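Local atomic coordinates of serine-threonine phosphatase 2C (Toxoplasma gondii, PDB entry 2I44), a protein that binds calcium ions and probably works as a metal-dependent phosphatase of the PP2C family, removing phosphate from serine and threonine residues of proteins. Residues Q45-P48 with G49-D52; V12-P15 with P16-Y19; S94-P97 with A98-D102. All blocks are in the same frame, centred on the assembly; numbering follows the deposited sequence.

Contact 1. Residues Q45-P48 with G49-D52; sequences QLVP and GRDD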
ATOM      1  N   GLN A  45      -7.473  16.379   1.640  1.00 26.00           N
ATOM      2  CA  GLN A  45      -6.907  17.606   1.077  1.00 27.17           C
ATOM      3  C   GLN A  45      -5.430  17.647   1.445  1.00 25.58           C
ATOM      4  O   GLN A  45      -5.048  18.112   2.517  1.00 25.20           O
ATOM      5  CB  GLN A  45      -7.627  18.847   1.619  1.00 27.39           C
ATOM      6  CG  GLN A  45      -6.933  20.153   1.252  1.00 31.52           C
ATOM      7  CD  GLN A  45      -7.696  21.386   1.708  1.00 32.82           C
ATOM      8  OE1 GLN A  45      -8.673  21.796   1.079  1.00 35.04           O
ATOM      9  NE2 GLN A  45      -7.254  21.979   2.811  1.00 32.28           N
ATOM     10  N   LEU A  46      -4.599  17.152   0.536  1.00 25.04           N
ATOM     11  CA  LEU A  46      -3.161  17.081   0.762  1.00 24.58           C
ATOM     12  C   LEU A  46      -2.433  18.418   0.612  1.00 24.63           C
ATOM     13  O   LEU A  46      -1.449  18.675   1.310  1.00 24.37           O
ATOM     14  CB  LEU A  46      -2.556  16.040  -0.185  1.00 23.01           C
ATOM     15  CG  LEU A  46      -1.104  15.637   0.050  1.00 22.70           C
ATOM     16  CD1 LEU A  46      -0.945  15.033   1.439  1.00 22.79           C
ATOM     17  CD2 LEU A  46      -0.692  14.640  -1.021  1.00 22.45           C
ATOM     18  N   VAL A  47      -2.916  19.266  -0.291  1.00 24.01           N
ATOM     19  CA  VAL A  47      -2.292  20.565  -0.519  1.00 23.92           C
ATOM     20  C   VAL A  47      -3.230  21.715  -0.161  1.00 24.13           C
ATOM     21  O   VAL A  47      -4.207  21.967  -0.864  1.00 23.64           O
ATOM     22  CB  VAL A  47      -1.856  20.717  -1.995  1.00 23.59           C
ATOM     23  CG1 VAL A  47      -1.158  22.063  -2.201  1.00 22.68           C
ATOM     24  CG2 VAL A  47      -0.933  19.562  -2.388  1.00 22.54           C
ATOM     25  N   PRO A  48      -2.941  22.430   0.942  1.00 25.24           N
ATOM     26  CA  PRO A  48      -3.781  23.554   1.369  1.00 25.47           C
ATOM     27  C   PRO A  48      -4.040  24.554   0.245  1.00 24.84           C
ATOM     28  O   PRO A  48      -3.119  24.941  -0.479  1.00 23.58           O
ATOM     29  CB  PRO A  48      -2.979  24.170   2.512  1.00 25.66           C
ATOM     30  CG  PRO A  48      -2.311  22.981   3.117  1.00 25.39           C
ATOM     31  CD  PRO A  48      -1.836  22.219   1.897  1.00 24.74           C
ATOM     32  N   GLY A  49      -5.298  24.955   0.109  1.00 24.74           N
ATOM     33  CA  GLY A  49      -5.674  25.906  -0.920  1.00 26.94           C
ATOM     34  C   GLY A  49      -6.105  25.245  -2.216  1.00 27.52           C
ATOM     35  O   GLY A  49      -6.628  25.917  -3.105  1.00 27.12           O
ATOM     36  N   ARG A  50      -5.882  23.937  -2.336  1.00 25.78           N
ATOM     37  CA  ARG A  50      -6.266  23.214  -3.545  1.00 25.67           C
ATOM     38  C   ARG A  50      -7.319  22.177  -3.210  1.00 25.06           C
ATOM     39  O   ARG A  50      -7.500  21.820  -2.050  1.00 25.85           O
ATOM     40  CB  ARG A  50      -5.059  22.512  -4.181  1.00 25.32           C
ATOM     41  CG  ARG A  50      -3.967  23.431  -4.690  1.00 26.53           C
ATOM     42  CD  ARG A  50      -2.946  22.647  -5.500  1.00 27.55           C
ATOM     43  NE  ARG A  50      -3.521  22.130  -6.739  1.00 28.02           N
ATOM     44  CZ  ARG A  50      -3.645  22.838  -7.858  1.00 28.30           C
ATOM     45  NH1 ARG A  50      -3.226  24.095  -7.898  1.00 29.79           N
ATOM     46  NH2 ARG A  50      -4.197  22.298  -8.937  1.00 27.41           N
ATOM     47  N   ASP A  51      -8.014  21.686  -4.228  1.00 25.60           N
ATOM     48  CA  ASP A  51      -9.043  20.685  -3.998  1.00 26.53           C
ATOM     49  C   ASP A  51      -8.885  19.515  -4.961  1.00 25.88           C
ATOM     50  O   ASP A  51      -9.837  18.782  -5.217  1.00 27.55           O
ATOM     51  CB  ASP A  51     -10.430  21.316  -4.150  1.00 28.10           C
ATOM     52  CG  ASP A  51     -10.762  21.654  -5.589  1.00 30.65           C
ATOM     53  OD1 ASP A  51      -9.827  21.829  -6.397  1.00 32.29           O
ATOM     54  OD2 ASP A  51     -11.965  21.762  -5.909  1.00 33.67           O
ATOM     55  N   ASP A  52      -7.679  19.340  -5.488  1.00 24.61           N
ATOM     56  CA  ASP A  52      -7.415  18.256  -6.426  1.00 25.70           C
ATOM     57  C   ASP A  52      -6.200  17.416  -6.022  1.00 25.23           C
ATOM     58  O   ASP A  52      -5.548  16.803  -6.872  1.00 25.72           O
ATOM     59  CB  ASP A  52      -7.194  18.835  -7.823  1.00 24.66           C
ATOM     60  CG  ASP A  52      -5.946  19.684  -7.901  1.00 25.50           C
ATOM     61  OD1 ASP A  52      -5.517  20.194  -6.842  1.00 25.23           O
ATOM     62  OD2 ASP A  52      -5.401  19.849  -9.011  1.00 26.63           O
TER
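With CG1 of Val47 set anti to its backbone nitrogen (chi1 -178°) and CG of Arg50 turned beside its own (chi1 -64°), the two side chains run next to each other in the same direction from the ends of a type II beta turn. The turn, Val47-Pro48-Gly49-Arg50, lies in the loop that joins strands 38-43 and 53-62 of the PP2C fold. CD of Arg50 packs on CG1 of Val47 at 3.8 Å, so the aliphatic part of the arginine lies along the flank of the valine. The turn is closed by its backbone bond: Arg50 N donates to Val47 O over 3.0 Å, tilted moderately out of the carbonyl plane. Proline and glycine take the two central positions. The ring of Pro48 suits the extended first corner, while Gly49 has a positive phi of 92°, where a beta carbon would run into the carbonyl oxygen of Pro48.

Val47 is buried and leans on Cys53 and on Trp85 of helix 83-92, while Arg50 touches Leu92 at the end of that helix. These contacts set the loop against helix 83-92. From the other segment, CG of Gln45 lies 3.7 Å from O of Arg50.

Past CD the arginine chain bends at chi3, which turns its head back toward Asp52. The grip is side-on and bidentate, with one nitrogen to each carboxylate oxygen. It should fix the rotation of the guanidinium and balance its charge locally. Arg50 NE reaches OD1 of Asp52 at 2.8 Å, with that oxygen tilted out of the guanidinium plane, whereas Arg50 NH2 meets Asp52 OD2 at 2.7 Å almost within that plane.

Contact 2. Residues V12-P15 with P16-Y19; sequences VPLP and PTSY
Leu14 lays its CD1 methyl against the hydroxyl of Thr17, with CD1 to OG1 at 3.3 Å and the two side chains crossing at about a right angle. They meet on the inner side of a Pro15-Pro16 corner, where the chain leaves short strand 14-15 and swings into strand 17-19, an outermost strand of one antiparallel sheet of the PP2C fold. Both arms are tied to strand 22-29 by backbone hydrogen bonds, Leu14 with Ile26 and Thr17 with Ala24.

The corner itself is stiff, because two consecutive rings limit the backbone. The adjacent rings fit closely, CB of Pro15 lying 3.3 Å from CD of Pro16. The backbone N-H of Thr17 is badly angled to Pro15 O, and the polar link across the bend is made by the threonine side chain.

Farther along, Tyr19 approaches Leu14 from the opposite direction and brings its hydroxyl end to the leucine methyls: OH is 4.1 Å from CD2 of Leu14. The tyrosine ring also meets Phe22, and the side chain touches Ile10 and Pro44.

Thr17 has its OG1 beside the backbone nitrogen (chi1 -55°), which turns the hydroxyl back to the corner. There OG1 donates a hydrogen bond to Pro15 O at 2.7 Å, arriving from 29° outside the carbonyl plane.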
ATOM      1  N   VAL A  12      -9.943   5.768  10.271  1.00 19.32           N
ATOM      2  CA  VAL A  12     -11.053   4.945  10.741  1.00 19.58           C
ATOM      3  C   VAL A  12     -11.947   4.639   9.558  1.00 19.15           C
ATOM      4  O   VAL A  12     -11.876   5.325   8.543  1.00 20.79           O
ATOM      5  CB  VAL A  12     -11.903   5.684  11.809  1.00 18.98           C
ATOM      6  CG1 VAL A  12     -11.091   5.900  13.068  1.00 17.34           C
ATOM      7  CG2 VAL A  12     -12.399   7.025  11.251  1.00 17.51           C
ATOM      8  N   PRO A  13     -12.794   3.600   9.669  1.00 21.07           N
ATOM      9  CA  PRO A  13     -13.701   3.241   8.573  1.00 21.11           C
ATOM     10  C   PRO A  13     -14.422   4.487   8.069  1.00 23.69           C
ATOM     11  O   PRO A  13     -14.878   5.314   8.856  1.00 23.68           O
ATOM     12  CB  PRO A  13     -14.647   2.240   9.228  1.00 20.11           C
ATOM     13  CG  PRO A  13     -13.740   1.529  10.186  1.00 19.46           C
ATOM     14  CD  PRO A  13     -12.939   2.664  10.800  1.00 20.37           C
ATOM     15  N   LEU A  14     -14.515   4.618   6.751  1.00 25.40           N
ATOM     16  CA  LEU A  14     -15.148   5.773   6.136  1.00 26.42           C
ATOM     17  C   LEU A  14     -16.292   5.385   5.203  1.00 27.49           C
ATOM     18  O   LEU A  14     -16.065   4.827   4.135  1.00 26.15           O
ATOM     19  CB  LEU A  14     -14.100   6.562   5.340  1.00 26.40           C
ATOM     20  CG  LEU A  14     -14.508   7.788   4.510  1.00 26.83           C
ATOM     21  CD1 LEU A  14     -14.842   8.956   5.425  1.00 26.16           C
ATOM     22  CD2 LEU A  14     -13.366   8.171   3.576  1.00 27.25           C
ATOM     23  N   PRO A  15     -17.543   5.648   5.609  1.00 27.83           N
ATOM     24  CA  PRO A  15     -18.639   5.288   4.706  1.00 27.76           C
ATOM     25  C   PRO A  15     -18.551   6.198   3.478  1.00 26.38           C
ATOM     26  O   PRO A  15     -17.779   7.156   3.470  1.00 24.24           O
ATOM     27  CB  PRO A  15     -19.880   5.565   5.550  1.00 29.17           C
ATOM     28  CG  PRO A  15     -19.406   5.240   6.939  1.00 31.30           C
ATOM     29  CD  PRO A  15     -18.047   5.917   6.968  1.00 29.63           C
ATOM     30  N   PRO A  16     -19.341   5.911   2.429  1.00 27.11           N
ATOM     31  CA  PRO A  16     -19.362   6.695   1.187  1.00 26.70           C
ATOM     32  C   PRO A  16     -19.323   8.201   1.439  1.00 25.61           C
ATOM     33  O   PRO A  16     -20.291   8.771   1.925  1.00 26.06           O
ATOM     34  CB  PRO A  16     -20.667   6.255   0.535  1.00 27.73           C
ATOM     35  CG  PRO A  16     -20.743   4.807   0.930  1.00 27.26           C
ATOM     36  CD  PRO A  16     -20.363   4.845   2.391  1.00 26.63           C
ATOM     37  N   THR A  17     -18.209   8.839   1.090  1.00 25.74           N
ATOM     38  CA  THR A  17     -18.036  10.278   1.300  1.00 25.76           C
ATOM     39  C   THR A  17     -17.592  10.995   0.019  1.00 26.65           C
ATOM     40  O   THR A  17     -16.605  10.603  -0.613  1.00 25.57           O
ATOM     41  CB  THR A  17     -16.993  10.535   2.408  1.00 25.25           C
ATOM     42  OG1 THR A  17     -17.387   9.842   3.600  1.00 25.50           O
ATOM     43  CG2 THR A  17     -16.875  12.021   2.705  1.00 25.84           C
ATOM     44  N   SER A  18     -18.319  12.049  -0.348  1.00 26.29           N
ATOM     45  CA  SER A  18     -18.030  12.818  -1.561  1.00 27.19           C
ATOM     46  C   SER A  18     -17.030  13.963  -1.377  1.00 26.49           C
ATOM     47  O   SER A  18     -17.181  14.809  -0.495  1.00 27.00           O
ATOM     48  CB  SER A  18     -19.333  13.378  -2.145  1.00 26.54           C
ATOM     49  OG  SER A  18     -19.085  14.152  -3.306  1.00 29.25           O
ATOM     50  N   TYR A  19     -16.006  13.976  -2.222  1.00 27.03           N
ATOM     51  CA  TYR A  19     -14.983  15.013  -2.190  1.00 26.53           C
ATOM     52  C   TYR A  19     -14.942  15.661  -3.574  1.00 27.53           C
ATOM     53  O   TYR A  19     -15.454  15.104  -4.549  1.00 27.34           O
ATOM     54  CB  TYR A  19     -13.619  14.410  -1.827  1.00 25.73           C
ATOM     55  CG  TYR A  19     -13.560  13.841  -0.421  1.00 24.70           C
ATOM     56  CD1 TYR A  19     -13.438  14.675   0.692  1.00 24.24           C
ATOM     57  CD2 TYR A  19     -13.651  12.470  -0.202  1.00 26.07           C
ATOM     58  CE1 TYR A  19     -13.407  14.154   1.987  1.00 23.47           C
ATOM     59  CE2 TYR A  19     -13.623  11.932   1.087  1.00 25.37           C
ATOM     60  CZ  TYR A  19     -13.501  12.777   2.177  1.00 26.14           C
ATOM     61  OH  TYR A  19     -13.466  12.238   3.443  1.00 23.52           O
TER

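Contact 3. Residues S94-P97 with A98-D102; sequences SDVP and ATEVD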
ATOM      1  N   SER A  94       2.647  28.297  -8.988  1.00 34.86           N
ATOM      2  CA  SER A  94       3.351  29.186  -9.913  1.00 35.61           C
ATOM      3  C   SER A  94       2.584  29.466 -11.199  1.00 36.09           C
ATOM      4  O   SER A  94       1.504  28.930 -11.423  1.00 36.11           O
ATOM      5  CB  SER A  94       4.690  28.576 -10.300  1.00 35.31           C
ATOM      6  OG  SER A  94       4.482  27.536 -11.242  1.00 36.58           O
ATOM      7  N   ASP A  95       3.176  30.309 -12.043  1.00 37.36           N
ATOM      8  CA  ASP A  95       2.595  30.670 -13.333  1.00 38.75           C
ATOM      9  C   ASP A  95       2.951  29.606 -14.370  1.00 39.20           C
ATOM     10  O   ASP A  95       2.165  29.331 -15.284  1.00 40.94           O
ATOM     11  CB  ASP A  95       3.121  32.030 -13.798  1.00 39.66           C
ATOM     12  CG  ASP A  95       2.519  33.182 -13.020  1.00 40.67           C
ATOM     13  OD1 ASP A  95       1.274  33.249 -12.949  1.00 42.66           O
ATOM     14  OD2 ASP A  95       3.280  34.020 -12.490  1.00 42.77           O
ATOM     15  N   VAL A  96       4.139  29.022 -14.219  1.00 37.39           N
ATOM     16  CA  VAL A  96       4.630  27.975 -15.113  1.00 35.84           C
ATOM     17  C   VAL A  96       3.545  27.434 -16.045  1.00 35.17           C
ATOM     18  O   VAL A  96       2.474  27.024 -15.595  1.00 35.13           O
ATOM     19  CB  VAL A  96       5.214  26.792 -14.305  1.00 35.74           C
ATOM     20  CG1 VAL A  96       5.715  25.708 -15.256  1.00 34.58           C
ATOM     21  CG2 VAL A  96       6.348  27.283 -13.411  1.00 35.33           C
ATOM     22  N   PRO A  97       3.818  27.415 -17.361  1.00 35.42           N
ATOM     23  CA  PRO A  97       2.863  26.925 -18.363  1.00 35.28           C
ATOM     24  C   PRO A  97       2.329  25.529 -18.039  1.00 35.33           C
ATOM     25  O   PRO A  97       3.078  24.663 -17.581  1.00 34.14           O
ATOM     26  CB  PRO A  97       3.680  26.933 -19.655  1.00 35.63           C
ATOM     27  CG  PRO A  97       4.702  28.018 -19.413  1.00 36.50           C
ATOM     28  CD  PRO A  97       5.105  27.763 -17.988  1.00 33.99           C
ATOM     29  N   ALA A  98       1.036  25.320 -18.280  1.00 35.09           N
ATOM     30  CA  ALA A  98       0.402  24.028 -18.026  1.00 36.31           C
ATOM     31  C   ALA A  98       1.214  22.902 -18.673  1.00 35.83           C
ATOM     32  O   ALA A  98       1.716  22.014 -17.989  1.00 36.57           O
ATOM     33  CB  ALA A  98      -1.021  24.030 -18.572  1.00 33.02           C
ATOM     34  N   THR A  99       1.340  22.947 -19.993  1.00 36.12           N
ATOM     35  CA  THR A  99       2.100  21.939 -20.721  1.00 36.15           C
ATOM     36  C   THR A  99       3.377  21.582 -19.961  1.00 35.92           C
ATOM     37  O   THR A  99       3.783  20.416 -19.904  1.00 36.15           O
ATOM     38  CB  THR A  99       2.477  22.458 -22.125  1.00 36.70           C
ATOM     39  OG1 THR A  99       1.297  22.520 -22.938  1.00 39.09           O
ATOM     40  CG2 THR A  99       3.509  21.553 -22.787  1.00 37.68           C
ATOM     41  N   GLU A 100       3.993  22.599 -19.369  1.00 35.31           N
ATOM     42  CA  GLU A 100       5.237  22.427 -18.632  1.00 35.43           C
ATOM     43  C   GLU A 100       5.009  21.694 -17.312  1.00 33.99           C
ATOM     44  O   GLU A 100       5.804  20.836 -16.922  1.00 33.41           O
ATOM     45  CB  GLU A 100       5.869  23.792 -18.377  1.00 35.51           C
ATOM     46  CG  GLU A 100       7.379  23.767 -18.326  1.00 38.35           C
ATOM     47  CD  GLU A 100       7.973  25.161 -18.273  1.00 41.95           C
ATOM     48  OE1 GLU A 100       7.607  25.991 -19.137  1.00 42.65           O
ATOM     49  OE2 GLU A 100       8.805  25.429 -17.377  1.00 42.51           O
ATOM     50  N   VAL A 101       3.926  22.038 -16.625  1.00 33.68           N
ATOM     51  CA  VAL A 101       3.595  21.390 -15.367  1.00 33.11           C
ATOM     52  C   VAL A 101       3.443  19.905 -15.656  1.00 33.77           C
ATOM     53  O   VAL A 101       4.227  19.082 -15.183  1.00 34.57           O
ATOM     54  CB  VAL A 101       2.266  21.915 -14.792  1.00 31.38           C
ATOM     55  CG1 VAL A 101       1.844  21.062 -13.598  1.00 31.07           C
ATOM     56  CG2 VAL A 101       2.421  23.361 -14.367  1.00 29.65           C
ATOM     57  N   ASP A 102       2.435  19.580 -16.457  1.00 34.65           N
ATOM     58  CA  ASP A 102       2.150  18.201 -16.826  1.00 34.96           C
ATOM     59  C   ASP A 102       3.363  17.440 -17.331  1.00 35.10           C
ATOM     60  O   ASP A 102       3.360  16.213 -17.370  1.00 36.37           O
ATOM     61  CB  ASP A 102       1.043  18.166 -17.879  1.00 34.10           C
ATOM     62  CG  ASP A 102      -0.321  18.419 -17.283  1.00 35.18           C
ATOM     63  OD1 ASP A 102      -0.412  19.195 -16.309  1.00 33.65           O
ATOM     64  OD2 ASP A 102      -1.305  17.848 -17.792  1.00 37.64           O
TER
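Glu100 meets the two residues ahead of its helix in two different ways: its side chain runs alongside Pro97, pointing the same way, but crosses Val96 at about a right angle. The setting is the N-terminus of the long helix 98-130, with Pro97 at the N-cap position after the loop that follows helix 83-92. Against the proline, the carboxylate does the touching, with OE1 lying 3.3 Å from CD of Pro97 and a little farther from CG of the same ring. Against the valine, it is the stem that packs: CB of Glu100 sits 3.7 Å from CG1 of Val96, and that methyl also faces the carboxylate carbon. Beyond CG the glutamate chain is extended, which lays its carboxylate along the proline ring and beside the valine methyl.

The same valine methyl reaches the next helical residue. With CG1 anti to the backbone nitrogen (chi1 180°), Val96 puts this methyl 4.1 Å from CG2 of Val101, a small apolar contact at the start of the helix. Val101 is buried here and also touches Lys147 from a loop.

Between these side chains the carbonyl of Pro97 begins the helical bonding. Val101 N donates to Pro97 O at 2.9 Å, lying in the carbonyl plane, and the next bond of the same kind runs from Asp102 N to Ala98 O.

Pro97 has no polar side-chain group with which to cap the helix N-H groups, while its carbonyl takes the usual first helical bond. The negative charge of Glu100, held in the first turn, would probably interact favourably with the helix dipole, and its stem joins the two valines in an apolar contact.

How the contacts relate
The three contacts follow one another along the chain, contact 2 first, then contact 1, then contact 3, and none touches another. Contact 1 lies in the middle: its centre is about 17 Å from each of the others, while the centres of contacts 2 and 3 are about 32 Å apart. Nearest atoms come to about 6 Å between contacts 1 and 2 and about 7 Å between contacts 1 and 3. Helix 83-92 packs on residues 45-52 and leads into residues 94-102, and Lys147 touches both regions. All three are surface contacts away from the calcium sites of Asp60, Gly61, Asp266 and Asp311.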